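Side-chain contacts in putative hemin ABC transport system, membrane protein (Burkholderia cenocepacia J2315, PDB 5B57), which probably carries heme across the bacterial inner membrane as the membrane-spanning permease of an ABC importer of the FecCD family: residues V68-V73 with A345-R350; R107-L112 with P243-V248. All blocks are in the same frame, centred on the assembly; numbering follows the deposited sequence.

How the contacts relate
From the N terminus, the chain first reaches 68-73 at the end of helix 54-72. It then passes through 107-112 on helix 94-128. Contact 2 closes a loop of 130 residues when helix 242-260 brings 243-248 against that helix. Contact 1 closes the larger loop, of 271 residues, when helix 327-352 brings 345-350 back to the first helix. Contact 2 is therefore nested inside contact 1. Helix 94-128 joins them. Arg107 NE forms a salt bridge of 2.6 Å with Asp346 OD2, and Val108 CG2 packs on Ala70 CB at 3.6 Å. The centres of the two contacts lie about 15 Å apart.

Contact 1 of 2, residues V68-V73 with A345-R350; sequences VVALCV and ADLAAR
Leu347 and Val73 are turned so that methyl groups meet across the contact. The CB of Leu347 does not point straight at 68-73, but chi1 (-136°) and chi2 (139°) bring its forked end nearer. In Val73, a chi1 of -75° sets CG1 anti to the carbonyl carbon and CG2 between the backbone N and that carbon. CG2 is the branch that does the touching.

The two methyls of Leu347 have separate partners. CD1 points at Ala70, 3.6 Å from Ala70 CB, and it reaches the backbone as closely, with Ala70 CA also 3.6 Å from Leu347 CD1. CD2 serves Val73 instead, and Val73 CG2 lies 3.9 Å from Leu347 CD2. The side chains of Val73 and Leu347 cross at about a right angle, so they meet through their branches and do not run alongside each other.

Val73 is in the loop after helix 54-72, which is predicted to span the membrane. The contact thus joins the end of that helix to helix 327-352, late in the chain. Helix 94-128 flanks the same place, where Arg104 NH2 donates a hydrogen bond to Ala70 O. Cys72 packs on Leu80 and Ala83 of helix 80-87.

No hydrogen bond or salt bridge links 68-73 to 345-350. Only about 146 Å² is buried between them, counting both sides. The polar bonds of Ala70 O and of the Asp346 carboxylate go to helix 94-128 instead. The direct contact is a small apolar one, made by three residues, and it depends on methyl packing without any directional bond.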
ATOM      1  N   VAL A  68     -13.930  35.958 -15.921  1.00 49.72           N
ATOM      2  CA  VAL A  68     -14.669  37.093 -16.464  1.00 49.08           C
ATOM      3  C   VAL A  68     -15.935  36.626 -17.167  1.00 51.23           C
ATOM      4  O   VAL A  68     -17.020  37.183 -16.955  1.00 53.33           O
ATOM      5  CB  VAL A  68     -13.760  37.906 -17.405  1.00 49.62           C
ATOM      6  CG1 VAL A  68     -14.574  38.743 -18.377  1.00 50.94           C
ATOM      7  CG2 VAL A  68     -12.863  38.801 -16.603  1.00 50.09           C
ATOM      8  N   VAL A  69     -15.827  35.591 -18.007  1.00 50.11           N
ATOM      9  CA  VAL A  69     -17.032  35.167 -18.708  1.00 51.64           C
ATOM     10  C   VAL A  69     -18.034  34.587 -17.726  1.00 51.75           C
ATOM     11  O   VAL A  69     -19.244  34.707 -17.937  1.00 52.63           O
ATOM     12  CB  VAL A  69     -16.712  34.194 -19.859  1.00 41.40           C
ATOM     13  CG1 VAL A  69     -15.246  33.944 -19.922  1.00 41.01           C
ATOM     14  CG2 VAL A  69     -17.501  32.878 -19.753  1.00 40.82           C
ATOM     15  N   ALA A  70     -17.569  34.019 -16.606  1.00 49.18           N
ATOM     16  CA  ALA A  70     -18.495  33.410 -15.652  1.00 45.65           C
ATOM     17  C   ALA A  70     -19.538  34.403 -15.148  1.00 45.50           C
ATOM     18  O   ALA A  70     -20.687  34.010 -14.896  1.00 47.29           O
ATOM     19  CB  ALA A  70     -17.733  32.818 -14.471  1.00 36.92           C
ATOM     20  N   LEU A  71     -19.168  35.686 -15.001  1.00 44.01           N
ATOM     21  CA  LEU A  71     -20.109  36.682 -14.480  1.00 41.97           C
ATOM     22  C   LEU A  71     -21.250  36.960 -15.449  1.00 42.07           C
ATOM     23  O   LEU A  71     -22.345  37.336 -15.018  1.00 41.74           O
ATOM     24  CB  LEU A  71     -19.391  37.989 -14.173  1.00 41.13           C
ATOM     25  CG  LEU A  71     -18.436  37.981 -12.994  1.00 40.14           C
ATOM     26  CD1 LEU A  71     -17.397  39.063 -13.186  1.00 39.85           C
ATOM     27  CD2 LEU A  71     -19.199  38.185 -11.696  1.00 38.61           C
ATOM     28  N   CYS A  72     -21.021  36.774 -16.749  1.00 43.57           N
ATOM     29  CA  CYS A  72     -21.989  37.105 -17.777  1.00 47.11           C
ATOM     30  C   CYS A  72     -22.927  35.969 -18.153  1.00 49.93           C
ATOM     31  O   CYS A  72     -23.924  36.242 -18.832  1.00 49.00           O
ATOM     32  CB  CYS A  72     -21.264  37.561 -19.026  1.00 49.14           C
ATOM     33  SG  CYS A  72     -20.106  38.834 -18.657  1.00 51.60           S
ATOM     34  N   VAL A  73     -22.645  34.726 -17.744  1.00 53.30           N
ATOM     35  CA  VAL A  73     -23.448  33.597 -18.196  1.00 56.97           C
ATOM     36  C   VAL A  73     -24.208  32.896 -17.060  1.00 61.24           C
ATOM     37  O   VAL A  73     -24.627  31.763 -17.236  1.00 62.63           O
ATOM     38  CB  VAL A  73     -22.587  32.583 -18.970  1.00 55.08           C
ATOM     39  CG1 VAL A  73     -22.259  33.095 -20.381  1.00 42.72           C
ATOM     40  CG2 VAL A  73     -21.333  32.285 -18.179  1.00 53.08           C
ATOM     41  N   ALA A 345     -16.619  23.627 -13.721  1.00 29.64           N
ATOM     42  CA  ALA A 345     -17.667  22.743 -13.215  1.00 29.86           C
ATOM     43  C   ALA A 345     -18.912  23.504 -12.769  1.00 32.69           C
ATOM     44  O   ALA A 345     -20.028  22.985 -12.935  1.00 33.65           O
ATOM     45  CB  ALA A 345     -17.150  21.901 -12.062  1.00 27.40           C
ATOM     46  N   ASP A 346     -18.755  24.711 -12.176  1.00 33.89           N
ATOM     47  CA  ASP A 346     -19.931  25.444 -11.699  1.00 36.23           C
ATOM     48  C   ASP A 346     -20.596  26.206 -12.822  1.00 39.12           C
ATOM     49  O   ASP A 346     -21.829  26.303 -12.865  1.00 40.70           O
ATOM     50  CB  ASP A 346     -19.580  26.405 -10.565  1.00 37.32           C
ATOM     51  CG  ASP A 346     -20.831  26.958  -9.851  1.00 40.22           C
ATOM     52  OD1 ASP A 346     -21.556  26.160  -9.212  1.00 40.14           O
ATOM     53  OD2 ASP A 346     -21.080  28.188  -9.909  1.00 43.70           O
ATOM     54  N   LEU A 347     -19.793  26.746 -13.736  1.00 39.82           N
ATOM     55  CA  LEU A 347     -20.336  27.207 -14.999  1.00 39.54           C
ATOM     56  C   LEU A 347     -21.099  26.097 -15.708  1.00 39.85           C
ATOM     57  O   LEU A 347     -22.111  26.367 -16.362  1.00 40.93           O
ATOM     58  CB  LEU A 347     -19.210  27.730 -15.859  1.00 38.17           C
ATOM     59  CG  LEU A 347     -19.563  29.023 -16.543  1.00 39.84           C
ATOM     60  CD1 LEU A 347     -18.330  29.857 -16.441  1.00 40.57           C
ATOM     61  CD2 LEU A 347     -19.911  28.710 -17.980  1.00 40.88           C
ATOM     62  N   ALA A 348     -20.640  24.848 -15.599  1.00 39.46           N
ATOM     63  CA  ALA A 348     -21.389  23.755 -16.206  1.00 41.56           C
ATOM     64  C   ALA A 348     -22.734  23.511 -15.508  1.00 43.44           C
ATOM     65  O   ALA A 348     -23.742  23.267 -16.179  1.00 45.42           O
ATOM     66  CB  ALA A 348     -20.553  22.486 -16.230  1.00 40.32           C
ATOM     67  N   ALA A 349     -22.783  23.560 -14.174  1.00 43.97           N
ATOM     68  CA  ALA A 349     -24.044  23.249 -13.489  1.00 48.79           C
ATOM     69  C   ALA A 349     -25.105  24.310 -13.786  1.00 51.52           C
ATOM     70  O   ALA A 349     -26.248  23.996 -14.138  1.00 55.40           O
ATOM     71  CB  ALA A 349     -23.813  23.147 -11.980  1.00 46.73           C
ATOM     72  N   ARG A 350     -24.730  25.604 -13.652  1.00 47.34           N
ATOM     73  CA  ARG A 350     -25.659  26.692 -13.877  0.62 45.98           C
ATOM     74  C   ARG A 350     -26.069  26.821 -15.343  1.00 48.72           C
ATOM     75  O   ARG A 350     -26.755  27.765 -15.744  1.00 51.83           O
ATOM     76  CB  ARG A 350     -25.059  28.012 -13.384  0.62 45.22           C
ATOM     77  CG  ARG A 350     -25.693  28.551 -12.101  0.62 44.53           C
ATOM     78  CD  ARG A 350     -26.648  29.733 -12.399  0.62 44.86           C
ATOM     79  NE  ARG A 350     -27.792  29.857 -11.481  0.62 44.61           N
ATOM     80  CZ  ARG A 350     -28.977  29.285 -11.676  0.62 42.32           C
ATOM     81  NH1 ARG A 350     -29.190  28.527 -12.746  0.62 42.68           N
ATOM     82  NH2 ARG A 350     -29.947  29.460 -10.794  0.62 42.12           N
TER

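Contact 2 of 2, residues R107-L112 with P243-V248. With DMU (decyl-beta-D-maltopyranoside), chain E.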
ATOM      1  N   ARG A 107     -20.412  34.067  -5.931  1.00 35.11           N
ATOM      2  CA  ARG A 107     -20.412  32.691  -6.375  1.00 34.81           C
ATOM      3  C   ARG A 107     -19.197  32.405  -7.239  1.00 35.00           C
ATOM      4  O   ARG A 107     -18.555  31.360  -7.093  1.00 35.80           O
ATOM      5  CB  ARG A 107     -21.706  32.399  -7.121  1.00 36.36           C
ATOM      6  CG  ARG A 107     -21.730  31.062  -7.764  1.00 32.81           C
ATOM      7  CD  ARG A 107     -23.112  30.489  -7.801  1.00 35.65           C
ATOM      8  NE  ARG A 107     -23.099  29.262  -8.577  1.00 36.23           N
ATOM      9  CZ  ARG A 107     -24.171  28.511  -8.777  1.00 37.72           C
ATOM     10  NH1 ARG A 107     -25.332  28.875  -8.257  1.00 38.05           N
ATOM     11  NH2 ARG A 107     -24.084  27.400  -9.491  1.00 38.42           N
ATOM     12  N   VAL A 108     -18.842  33.330  -8.126  1.00 35.09           N
ATOM     13  CA  VAL A 108     -17.646  33.119  -8.937  1.00 35.98           C
ATOM     14  C   VAL A 108     -16.405  33.132  -8.066  1.00 32.68           C
ATOM     15  O   VAL A 108     -15.536  32.267  -8.200  1.00 32.04           O
ATOM     16  CB  VAL A 108     -17.549  34.161 -10.063  1.00 36.79           C
ATOM     17  CG1 VAL A 108     -16.190  34.077 -10.682  1.00 34.78           C
ATOM     18  CG2 VAL A 108     -18.615  33.896 -11.111  1.00 36.11           C
ATOM     19  N   VAL A 109     -16.320  34.085  -7.133  1.00 32.72           N
ATOM     20  CA  VAL A 109     -15.177  34.129  -6.218  1.00 31.99           C
ATOM     21  C   VAL A 109     -15.115  32.865  -5.353  1.00 37.29           C
ATOM     22  O   VAL A 109     -14.035  32.316  -5.120  1.00 37.81           O
ATOM     23  CB  VAL A 109     -15.219  35.424  -5.387  1.00 32.40           C
ATOM     24  CG1 VAL A 109     -14.858  35.181  -3.969  1.00 31.45           C
ATOM     25  CG2 VAL A 109     -14.219  36.338  -5.923  1.00 33.10           C
ATOM     26  N   LEU A 110     -16.263  32.358  -4.895  1.00 35.54           N
ATOM     27  CA  LEU A 110     -16.239  31.144  -4.089  1.00 33.22           C
ATOM     28  C   LEU A 110     -15.693  29.973  -4.892  1.00 32.67           C
ATOM     29  O   LEU A 110     -14.879  29.195  -4.383  1.00 32.09           O
ATOM     30  CB  LEU A 110     -17.638  30.823  -3.538  1.00 29.11           C
ATOM     31  CG  LEU A 110     -17.733  29.650  -2.542  1.00 27.93           C
ATOM     32  CD1 LEU A 110     -17.018  29.957  -1.252  1.00 27.28           C
ATOM     33  CD2 LEU A 110     -19.147  29.289  -2.234  1.00 27.97           C
ATOM     34  N   ALA A 111     -16.096  29.849  -6.161  1.00 31.89           N
ATOM     35  CA  ALA A 111     -15.541  28.787  -6.997  1.00 31.30           C
ATOM     36  C   ALA A 111     -14.016  28.894  -7.127  1.00 31.48           C
ATOM     37  O   ALA A 111     -13.336  27.872  -7.129  1.00 31.32           O
ATOM     38  CB  ALA A 111     -16.195  28.781  -8.373  1.00 30.32           C
ATOM     39  N   LEU A 112     -13.455  30.106  -7.217  1.00 31.65           N
ATOM     40  CA  LEU A 112     -11.997  30.233  -7.246  1.00 29.51           C
ATOM     41  C   LEU A 112     -11.366  29.831  -5.918  1.00 33.97           C
ATOM     42  O   LEU A 112     -10.340  29.143  -5.906  1.00 34.28           O
ATOM     43  CB  LEU A 112     -11.573  31.661  -7.600  1.00 30.51           C
ATOM     44  CG  LEU A 112     -11.928  32.116  -9.002  1.00 31.69           C
ATOM     45  CD1 LEU A 112     -11.546  33.551  -9.168  1.00 32.62           C
ATOM     46  CD2 LEU A 112     -11.236  31.241 -10.020  1.00 31.66           C
ATOM     47  N   PRO A 243     -20.386  38.584   3.055  1.00 37.54           N
ATOM     48  CA  PRO A 243     -20.012  38.558   4.479  1.00 37.57           C
ATOM     49  C   PRO A 243     -19.300  37.281   4.912  1.00 38.51           C
ATOM     50  O   PRO A 243     -18.373  37.357   5.732  1.00 38.45           O
ATOM     51  CB  PRO A 243     -21.356  38.751   5.202  1.00 38.21           C
ATOM     52  CG  PRO A 243     -22.426  38.632   4.140  1.00 38.45           C
ATOM     53  CD  PRO A 243     -21.774  39.038   2.869  1.00 38.44           C
ATOM     54  N   THR A 244     -19.679  36.108   4.374  1.00 39.71           N
ATOM     55  CA  THR A 244     -18.960  34.898   4.762  1.00 40.93           C
ATOM     56  C   THR A 244     -17.624  34.775   4.028  1.00 41.39           C
ATOM     57  O   THR A 244     -16.618  34.410   4.649  1.00 42.45           O
ATOM     58  CB  THR A 244     -19.822  33.638   4.561  1.00 43.88           C
ATOM     59  OG1 THR A 244     -20.189  33.489   3.187  1.00 48.45           O
ATOM     60  CG2 THR A 244     -21.077  33.684   5.447  1.00 45.32           C
ATOM     61  N   LEU A 245     -17.576  35.097   2.727  1.00 41.42           N
ATOM     62  CA  LEU A 245     -16.289  35.130   2.024  1.00 42.98           C
ATOM     63  C   LEU A 245     -15.245  35.983   2.755  1.00 43.24           C
ATOM     64  O   LEU A 245     -14.060  35.641   2.784  1.00 43.66           O
ATOM     65  CB  LEU A 245     -16.478  35.643   0.601  1.00 43.24           C
ATOM     66  CG  LEU A 245     -17.131  34.624  -0.318  1.00 42.53           C
ATOM     67  CD1 LEU A 245     -17.507  35.309  -1.602  1.00 41.85           C
ATOM     68  CD2 LEU A 245     -16.137  33.531  -0.591  1.00 42.14           C
ATOM     69  N   ALA A 246     -15.662  37.101   3.343  1.00 44.83           N
ATOM     70  CA  ALA A 246     -14.779  37.862   4.223  1.00 46.60           C
ATOM     71  C   ALA A 246     -14.089  36.986   5.254  1.00 46.41           C
ATOM     72  O   ALA A 246     -12.973  37.295   5.689  1.00 49.44           O
ATOM     73  CB  ALA A 246     -15.570  38.933   4.973  1.00 46.40           C
ATOM     74  N   ALA A 247     -14.771  35.948   5.720  1.00 44.15           N
ATOM     75  CA  ALA A 247     -14.206  35.048   6.704  1.00 44.10           C
ATOM     76  C   ALA A 247     -13.504  33.853   6.071  1.00 41.41           C
ATOM     77  O   ALA A 247     -12.419  33.464   6.513  1.00 41.29           O
ATOM     78  CB  ALA A 247     -15.304  34.567   7.650  1.00 45.73           C
ATOM     79  N   VAL A 248     -14.091  33.288   5.010  1.00 39.00           N
ATOM     80  CA  VAL A 248     -13.553  32.076   4.385  1.00 36.55           C
ATOM     81  C   VAL A 248     -12.206  32.349   3.708  1.00 35.34           C
ATOM     82  O   VAL A 248     -11.240  31.594   3.876  1.00 32.30           O
ATOM     83  CB  VAL A 248     -14.577  31.504   3.394  1.00 36.06           C
ATOM     84  CG1 VAL A 248     -13.973  30.364   2.583  1.00 37.82           C
ATOM     85  CG2 VAL A 248     -15.789  31.052   4.145  1.00 36.09           C
TER
HETATM   86  C1  DMU E 401     -15.146  41.822   1.865  1.00 78.93           C
HETATM   87  C2  DMU E 401     -16.578  42.277   1.765  1.00 79.94           C
HETATM   88  C3  DMU E 401     -16.767  43.133   0.506  1.00 80.33           C
HETATM   89  C4  DMU E 401     -16.234  42.394  -0.756  1.00 79.47           C
HETATM   90  O5  DMU E 401     -14.872  41.950  -0.527  1.00 78.30           O
HETATM   91  C6  DMU E 401     -14.784  41.056   0.608  1.00 78.43           C
HETATM   92  O7  DMU E 401     -18.154  43.438   0.346  1.00 81.22           O
HETATM   93  O16 DMU E 401     -13.456  40.552   0.737  1.00 78.79           O
HETATM   94  C18 DMU E 401     -13.370  39.190   0.315  1.00 78.72           C
HETATM   95  C19 DMU E 401     -12.364  39.087  -0.815  1.00 79.21           C
HETATM   96  C22 DMU E 401     -12.384  37.704  -1.438  1.00 79.32           C
HETATM   97  C25 DMU E 401     -11.114  37.453  -2.248  1.00 78.67           C
HETATM   98  C28 DMU E 401     -10.501  36.094  -1.904  1.00 77.57           C
HETATM   99  C31 DMU E 401      -8.993  36.207  -1.636  1.00 76.49           C
HETATM  100  C34 DMU E 401      -8.218  35.118  -2.391  1.00 77.25           C
HETATM  101  C37 DMU E 401      -6.933  34.718  -1.643  1.00 76.88           C
HETATM  102  C40 DMU E 401      -6.420  33.342  -2.105  1.00 77.45           C
HETATM  103  C43 DMU E 401      -5.412  33.479  -3.231  1.00 78.58           C
HETATM  104  O49 DMU E 401     -14.975  40.983   3.017  1.00 79.62           O
HETATM  105  O55 DMU E 401     -16.947  43.021   2.934  1.00 80.51           O
HETATM  106  C57 DMU E 401     -16.271  43.293  -2.002  1.00 79.50           C
HETATM  107  O61 DMU E 401     -17.629  43.437  -2.452  1.00 79.73           O
HETATM  108  C5  DMU E 401     -19.243  45.297   1.497  1.00 80.52           C
HETATM  109  C7  DMU E 401     -20.647  44.711   1.622  1.00 81.01           C
HETATM  110  C8  DMU E 401     -21.406  44.801   0.299  1.00 82.40           C
HETATM  111  C9  DMU E 401     -20.573  44.244  -0.839  1.00 82.07           C
HETATM  112  O1  DMU E 401     -19.352  44.983  -0.942  1.00 81.23           O
HETATM  113  C10 DMU E 401     -18.520  44.809   0.217  1.00 81.07           C
HETATM  114  O2  DMU E 401     -22.639  44.059   0.395  1.00 82.78           O
HETATM  115  O3  DMU E 401     -18.473  44.939   2.662  1.00 79.92           O
HETATM  116  O4  DMU E 401     -21.368  45.436   2.631  1.00 80.75           O
HETATM  117  C11 DMU E 401     -21.333  44.339  -2.148  1.00 81.47           C
HETATM  118  O6  DMU E 401     -22.569  45.054  -1.932  1.00 80.88           O
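This contact is apolar helix-helix packing in the transmembrane bundle of a FecCD-type permease. It joins helix 94-128 to helix 242-260, which run in the same general direction here. Leu245 faces Val109 and Leu110, and its forked end fits against both. CD1 of Leu245 lies 3.6 Å from Val109 CG1. CD2 of Leu245 is 4.0 Å from that same Val109 CG1, so one valine methyl meets both branches of the leucine. Leu245 CD2 also packs on Leu110 CD1 at 3.7 Å. Leu110 reaches this position because CG stands anti to the backbone N (chi1 -174°), which carries its end nearer to the other helix than its first carbon. Both pairs cross at a slant.

Neighbouring helices and loops pack around Leu110 and Val248. Leu110 also touches Leu237, Ala240 and Cys304, and Val248 packs on helix 283-305. At the N-terminal end of 107-112, Arg107 NH1 forms a salt bridge with Asp357 OD2. A decyl maltoside detergent molecule, hydrogen-bonded to Asp102 OD1, lies along the side of the contact, with its tail carbon C22 near Val109 CG1.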